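Local coordinates for BtGH115A (Bacteroides thetaiotaomicron, PDB 5BY3), which probably hydrolyses glycosidic bonds as a family GH115 alpha-glucuronidase, removing 4-O-methyl-glucuronic acid from decorated arabinogalactans, at residues W405-K419 with P439-A451. Numbering follows the deposited sequence.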
loop_
_atom_site.group_PDB
_atom_site.type_symbol
_atom_site.label_atom_id
_atom_site.label_comp_id
_atom_site.label_asym_id
_atom_site.label_seq_id
_atom_site.Cartn_x
_atom_site.Cartn_y
_atom_site.Cartn_z
ATOM N N TRP A 405 -12.639 1.239 -4.779
ATOM C CA TRP A 405 -12.910 2.340 -5.684
ATOM C C TRP A 405 -11.853 3.434 -5.613
ATOM O O TRP A 405 -11.152 3.690 -6.608
ATOM C CB TRP A 405 -14.300 2.841 -5.474
ATOM C CG TRP A 405 -14.655 4.100 -6.183
ATOM C CD1 TRP A 405 -14.301 4.493 -7.454
ATOM C CD2 TRP A 405 -15.507 5.118 -5.668
ATOM N NE1 TRP A 405 -14.880 5.703 -7.746
ATOM C CE2 TRP A 405 -15.635 6.101 -6.671
ATOM C CE3 TRP A 405 -16.168 5.300 -4.442
ATOM C CZ2 TRP A 405 -16.385 7.270 -6.479
ATOM C CZ3 TRP A 405 -16.920 6.458 -4.250
ATOM C CH2 TRP A 405 -17.003 7.436 -5.261
ATOM N N LEU A 406 -11.742 4.038 -4.428
ATOM C CA LEU A 406 -10.764 5.048 -4.114
ATOM C C LEU A 406 -9.736 4.506 -3.102
ATOM O O LEU A 406 -9.960 3.493 -2.429
ATOM C CB LEU A 406 -11.467 6.283 -3.546
ATOM C CG LEU A 406 -12.471 6.944 -4.513
ATOM C CD1 LEU A 406 -13.271 8.035 -3.796
ATOM C CD2 LEU A 406 -11.762 7.483 -5.760
ATOM N N SER A 407 -8.612 5.187 -3.037
ATOM C CA SER A 407 -7.525 4.798 -2.235
ATOM C C SER A 407 -7.398 5.823 -1.135
ATOM O O SER A 407 -6.783 6.897 -1.325
ATOM C CB SER A 407 -6.248 4.801 -3.099
ATOM O OG SER A 407 -5.085 4.860 -2.264
ATOM N N THR A 408 -7.945 5.481 0.027
ATOM C CA THR A 408 -8.072 6.427 1.046
ATOM C C THR A 408 -7.399 6.066 2.374
ATOM O O THR A 408 -7.614 6.742 3.411
ATOM C CB THR A 408 -9.560 6.793 1.248
ATOM O OG1 THR A 408 -10.320 5.653 1.685
ATOM C CG2 THR A 408 -10.132 7.399 -0.026
HETATM N N MSE A 409 -6.605 5.002 2.370
HETATM C CA MSE A 409 -5.942 4.565 3.594
HETATM C C MSE A 409 -5.021 5.692 3.962
HETATM O O MSE A 409 -4.450 6.352 3.091
HETATM C CB MSE A 409 -5.170 3.291 3.398
HETATM C CG MSE A 409 -4.832 2.664 4.748
HETATM SE SE MSE A 409 -3.804 1.031 4.347
HETATM C CE MSE A 409 -5.545 0.061 4.203
ATOM N N SER A 410 -4.976 5.969 5.250
ATOM C CA SER A 410 -4.226 7.062 5.779
ATOM C C SER A 410 -2.734 6.815 5.665
ATOM O O SER A 410 -2.254 5.764 6.058
ATOM C CB SER A 410 -4.579 7.293 7.243
ATOM O OG SER A 410 -3.619 8.163 7.825
ATOM N N PRO A 411 -2.004 7.802 5.142
ATOM C CA PRO A 411 -0.536 7.798 5.134
ATOM C C PRO A 411 0.035 7.564 6.498
ATOM O O PRO A 411 1.064 6.907 6.599
ATOM C CB PRO A 411 -0.194 9.227 4.685
ATOM C CG PRO A 411 -1.323 9.535 3.751
ATOM C CD PRO A 411 -2.542 8.983 4.452
ATOM N N SER A 412 -0.640 8.114 7.514
ATOM C CA SER A 412 -0.264 8.008 8.899
ATOM C C SER A 412 -0.303 6.572 9.416
ATOM O O SER A 412 0.451 6.242 10.319
ATOM C CB SER A 412 -1.203 8.829 9.751
ATOM O OG SER A 412 -0.961 10.186 9.508
ATOM N N LEU A 413 -1.189 5.748 8.845
ATOM C CA LEU A 413 -1.405 4.388 9.302
ATOM C C LEU A 413 -0.430 3.485 8.542
ATOM O O LEU A 413 0.192 2.578 9.139
ATOM C CB LEU A 413 -2.875 3.965 9.163
ATOM C CG LEU A 413 -3.203 2.451 9.160
ATOM C CD1 LEU A 413 -3.020 1.828 10.553
ATOM C CD2 LEU A 413 -4.596 2.191 8.594
ATOM N N ILE A 414 -0.285 3.746 7.246
ATOM C CA ILE A 414 0.684 3.049 6.472
ATOM C C ILE A 414 2.020 3.283 7.181
ATOM O O ILE A 414 2.680 2.302 7.563
ATOM C CB ILE A 414 0.684 3.489 4.994
ATOM C CG1 ILE A 414 -0.652 3.134 4.341
ATOM C CG2 ILE A 414 1.861 2.884 4.190
ATOM C CD1 ILE A 414 -0.804 3.880 3.024
ATOM N N TYR A 415 2.388 4.557 7.385
ATOM C CA TYR A 415 3.634 4.891 8.061
ATOM C C TYR A 415 3.840 4.102 9.341
ATOM O O TYR A 415 4.850 3.388 9.447
ATOM C CB TYR A 415 3.759 6.360 8.407
ATOM C CG TYR A 415 5.070 6.635 9.111
ATOM C CD1 TYR A 415 6.269 6.502 8.430
ATOM C CD2 TYR A 415 5.121 6.980 10.477
ATOM C CE1 TYR A 415 7.494 6.691 9.068
ATOM C CE2 TYR A 415 6.351 7.211 11.132
ATOM C CZ TYR A 415 7.530 7.061 10.407
ATOM O OH TYR A 415 8.759 7.276 10.979
ATOM N N GLN A 416 2.902 4.219 10.298
ATOM C CA GLN A 416 3.152 3.639 11.603
ATOM C C GLN A 416 3.241 2.109 11.613
ATOM O O GLN A 416 4.003 1.548 12.400
ATOM C CB GLN A 416 2.254 4.207 12.702
ATOM C CG GLN A 416 0.999 3.417 13.053
ATOM C CD GLN A 416 1.184 2.225 13.996
ATOM O OE1 GLN A 416 1.976 2.225 14.943
ATOM N NE2 GLN A 416 0.407 1.205 13.739
ATOM N N GLN A 417 2.471 1.453 10.759
ATOM C CA GLN A 417 2.511 0.028 10.670
ATOM C C GLN A 417 3.804 -0.443 10.029
ATOM O O GLN A 417 4.410 -1.398 10.522
ATOM C CB GLN A 417 1.291 -0.522 9.933
ATOM C CG GLN A 417 0.012 -0.577 10.783
ATOM C CD GLN A 417 0.117 -1.600 11.915
ATOM O OE1 GLN A 417 0.011 -1.250 13.107
ATOM N NE2 GLN A 417 0.353 -2.878 11.546
HETATM N N MSE A 418 4.235 0.244 8.972
HETATM C CA MSE A 418 5.359 -0.224 8.155
HETATM C C MSE A 418 6.675 0.129 8.804
HETATM O O MSE A 418 7.636 -0.624 8.684
HETATM C CB MSE A 418 5.357 0.277 6.693
HETATM C CG MSE A 418 4.178 -0.215 5.885
HETATM SE SE MSE A 418 4.001 -2.170 5.845
HETATM C CE MSE A 418 5.726 -2.549 4.968
ATOM N N LYS A 419 6.732 1.277 9.463
ATOM C CA LYS A 419 7.864 1.629 10.325
ATOM C C LYS A 419 8.023 0.547 11.406
ATOM O O LYS A 419 9.119 -0.004 11.576
ATOM C CB LYS A 419 7.670 3.020 10.938
ATOM C CG LYS A 419 8.569 3.378 12.102
ATOM C CD LYS A 419 9.884 4.001 11.653
ATOM C CE LYS A 419 10.777 4.319 12.849
ATOM N NZ LYS A 419 12.126 4.736 12.376
ATOM N N PRO A 439 -6.300 4.662 -8.175
ATOM C CA PRO A 439 -5.802 5.985 -7.840
ATOM C C PRO A 439 -5.108 6.017 -6.449
ATOM O O PRO A 439 -5.535 6.751 -5.565
ATOM C CB PRO A 439 -7.108 6.777 -7.793
ATOM C CG PRO A 439 -8.074 5.822 -7.088
ATOM C CD PRO A 439 -7.652 4.437 -7.606
ATOM N N ALA A 440 -4.080 5.202 -6.271
ATOM C CA ALA A 440 -3.336 5.020 -5.020
ATOM C C ALA A 440 -1.918 5.513 -5.188
ATOM O O ALA A 440 -1.015 5.104 -4.410
ATOM C CB ALA A 440 -3.280 3.529 -4.671
ATOM N N GLU A 441 -1.716 6.319 -6.239
ATOM C CA GLU A 441 -0.427 6.856 -6.603
ATOM C C GLU A 441 0.380 7.342 -5.392
ATOM O O GLU A 441 1.581 7.046 -5.231
ATOM C CB GLU A 441 -0.605 8.021 -7.561
ATOM C CG GLU A 441 -1.241 7.675 -8.908
ATOM C CD GLU A 441 -2.742 7.961 -8.980
ATOM O OE1 GLU A 441 -3.402 8.162 -7.935
ATOM O OE2 GLU A 441 -3.263 8.005 -10.122
ATOM N N TYR A 442 -0.280 8.082 -4.519
ATOM C CA TYR A 442 0.425 8.635 -3.411
ATOM C C TYR A 442 0.884 7.534 -2.424
ATOM O O TYR A 442 2.100 7.453 -2.135
ATOM C CB TYR A 442 -0.349 9.775 -2.703
ATOM C CG TYR A 442 0.476 10.241 -1.515
ATOM C CD1 TYR A 442 1.683 10.918 -1.718
ATOM C CD2 TYR A 442 0.126 9.896 -0.201
ATOM C CE1 TYR A 442 2.474 11.280 -0.653
ATOM C CE2 TYR A 442 0.935 10.268 0.879
ATOM C CZ TYR A 442 2.102 10.961 0.628
ATOM O OH TYR A 442 2.923 11.342 1.640
ATOM N N GLN A 443 -0.049 6.706 -1.929
ATOM C CA GLN A 443 0.295 5.633 -0.951
ATOM C C GLN A 443 1.405 4.683 -1.449
ATOM O O GLN A 443 2.294 4.293 -0.679
ATOM C CB GLN A 443 -0.925 4.814 -0.522
ATOM C CG GLN A 443 -2.000 5.588 0.263
ATOM C CD GLN A 443 -3.104 6.224 -0.607
ATOM O OE1 GLN A 443 -2.951 6.377 -1.829
ATOM N NE2 GLN A 443 -4.216 6.610 0.023
ATOM N N ILE A 444 1.358 4.378 -2.747
ATOM C CA ILE A 444 2.305 3.526 -3.416
ATOM C C ILE A 444 3.682 4.170 -3.311
ATOM O O ILE A 444 4.655 3.502 -2.960
ATOM C CB ILE A 444 1.903 3.283 -4.893
ATOM C CG1 ILE A 444 0.609 2.446 -4.970
ATOM C CG2 ILE A 444 3.034 2.613 -5.693
ATOM C CD1 ILE A 444 -0.073 2.438 -6.337
ATOM N N GLU A 445 3.776 5.458 -3.594
ATOM C CA GLU A 445 5.079 6.089 -3.569
ATOM C C GLU A 445 5.594 6.210 -2.128
ATOM O O GLU A 445 6.797 6.041 -1.865
ATOM C CB GLU A 445 5.045 7.448 -4.256
ATOM C CG GLU A 445 6.427 8.068 -4.428
ATOM C CD GLU A 445 6.415 9.339 -5.245
ATOM O OE1 GLU A 445 5.512 9.520 -6.086
ATOM O OE2 GLU A 445 7.337 10.163 -5.052
ATOM N N LEU A 446 4.696 6.482 -1.192
ATOM C CA LEU A 446 5.069 6.466 0.210
ATOM C C LEU A 446 5.667 5.093 0.595
ATOM O O LEU A 446 6.786 5.018 1.076
ATOM C CB LEU A 446 3.871 6.819 1.097
ATOM C CG LEU A 446 4.103 6.872 2.626
ATOM C CD1 LEU A 446 5.217 7.868 3.039
ATOM C CD2 LEU A 446 2.774 7.181 3.317
ATOM N N PHE A 447 4.913 4.021 0.362
ATOM C CA PHE A 447 5.375 2.685 0.603
ATOM C C PHE A 447 6.754 2.450 -0.040
ATOM O O PHE A 447 7.634 1.893 0.593
ATOM C CB PHE A 447 4.337 1.712 0.033
ATOM C CG PHE A 447 4.456 0.295 0.534
ATOM C CD1 PHE A 447 5.234 -0.639 -0.150
ATOM C CD2 PHE A 447 3.757 -0.117 1.674
ATOM C CE1 PHE A 447 5.338 -1.951 0.307
ATOM C CE2 PHE A 447 3.848 -1.431 2.124
ATOM C CZ PHE A 447 4.635 -2.339 1.427
HETATM N N MSE A 448 6.936 2.898 -1.280
HETATM C CA MSE A 448 8.157 2.582 -2.040
HETATM C C MSE A 448 9.317 3.387 -1.547
HETATM O O MSE A 448 10.442 2.868 -1.541
HETATM C CB MSE A 448 8.056 2.688 -3.572
HETATM C CG MSE A 448 7.093 1.674 -4.185
HETATM SE SE MSE A 448 7.453 -0.208 -3.694
HETATM C CE MSE A 448 5.594 -0.793 -3.761
ATOM N N ASP A 449 9.050 4.634 -1.147
ATOM C CA ASP A 449 10.025 5.482 -0.432
ATOM C C ASP A 449 10.466 4.857 0.884
ATOM O O ASP A 449 11.660 4.873 1.196
ATOM C CB ASP A 449 9.484 6.898 -0.148
ATOM C CG ASP A 449 9.468 7.803 -1.395
ATOM O OD1 ASP A 449 10.111 7.455 -2.402
ATOM O OD2 ASP A 449 8.795 8.860 -1.375
HETATM N N MSE A 450 9.500 4.314 1.643
HETATM C CA MSE A 450 9.785 3.673 2.924
HETATM C C MSE A 450 10.769 2.563 2.697
HETATM O O MSE A 450 11.813 2.530 3.335
HETATM C CB MSE A 450 8.516 3.239 3.624
HETATM C CG MSE A 450 8.038 4.468 4.378
HETATM SE SE MSE A 450 6.275 4.130 5.163
HETATM C CE MSE A 450 7.120 3.468 6.824
ATOM N N ALA A 451 10.479 1.742 1.699
ATOM C CA ALA A 451 11.206 0.521 1.383
ATOM C C ALA A 451 12.559 0.837 0.793
ATOM O O ALA A 451 13.492 0.039 0.924
ATOM C CB ALA A 451 10.393 -0.348 0.424
#
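Three hydrogen bonds fasten the buried amide of Q443 to the loop ahead of helix 411-419. Its NE2 donates to M409 O at 3.1 Å, nearly straight (175°), within the amide plane and on a carbonyl lone pair; that to S407 O is more bent (149°) and comes from above the carbonyl plane. S407 OG, swung away from its own amide nitrogen, donates to Q443 OE1 at 2.7 Å. Both ends of the amide are used, which fixes its rotation. In place of Q443, a leucine would probably leave the carbonyls of S407 and M409 and the S407 hydroxyl without these mates. I414's side chain crosses that of Q443 nearly perpendicularly, I414 CD1 3.5 Å from Q443 CG. Toward the C-terminal ends, selenomethionine M450 bends at chi3 to set CE 3.5 Å from Y415 CD1, an oblique Met-aromatic contact with SE 5.3 Å from the ring centroid; the same methyl meets M418 CB at 3.6 Å. The helix axes, 10.5 Å apart, run nearly parallel (23°), as expected of neighbouring outer helices in a TIM-type barrel. Strands 388-393 and 429-433 precede them in beta-alpha-beta-alpha order; W430 touches M418 and M450, and Y490 of helix 476-495 P411 and Q443.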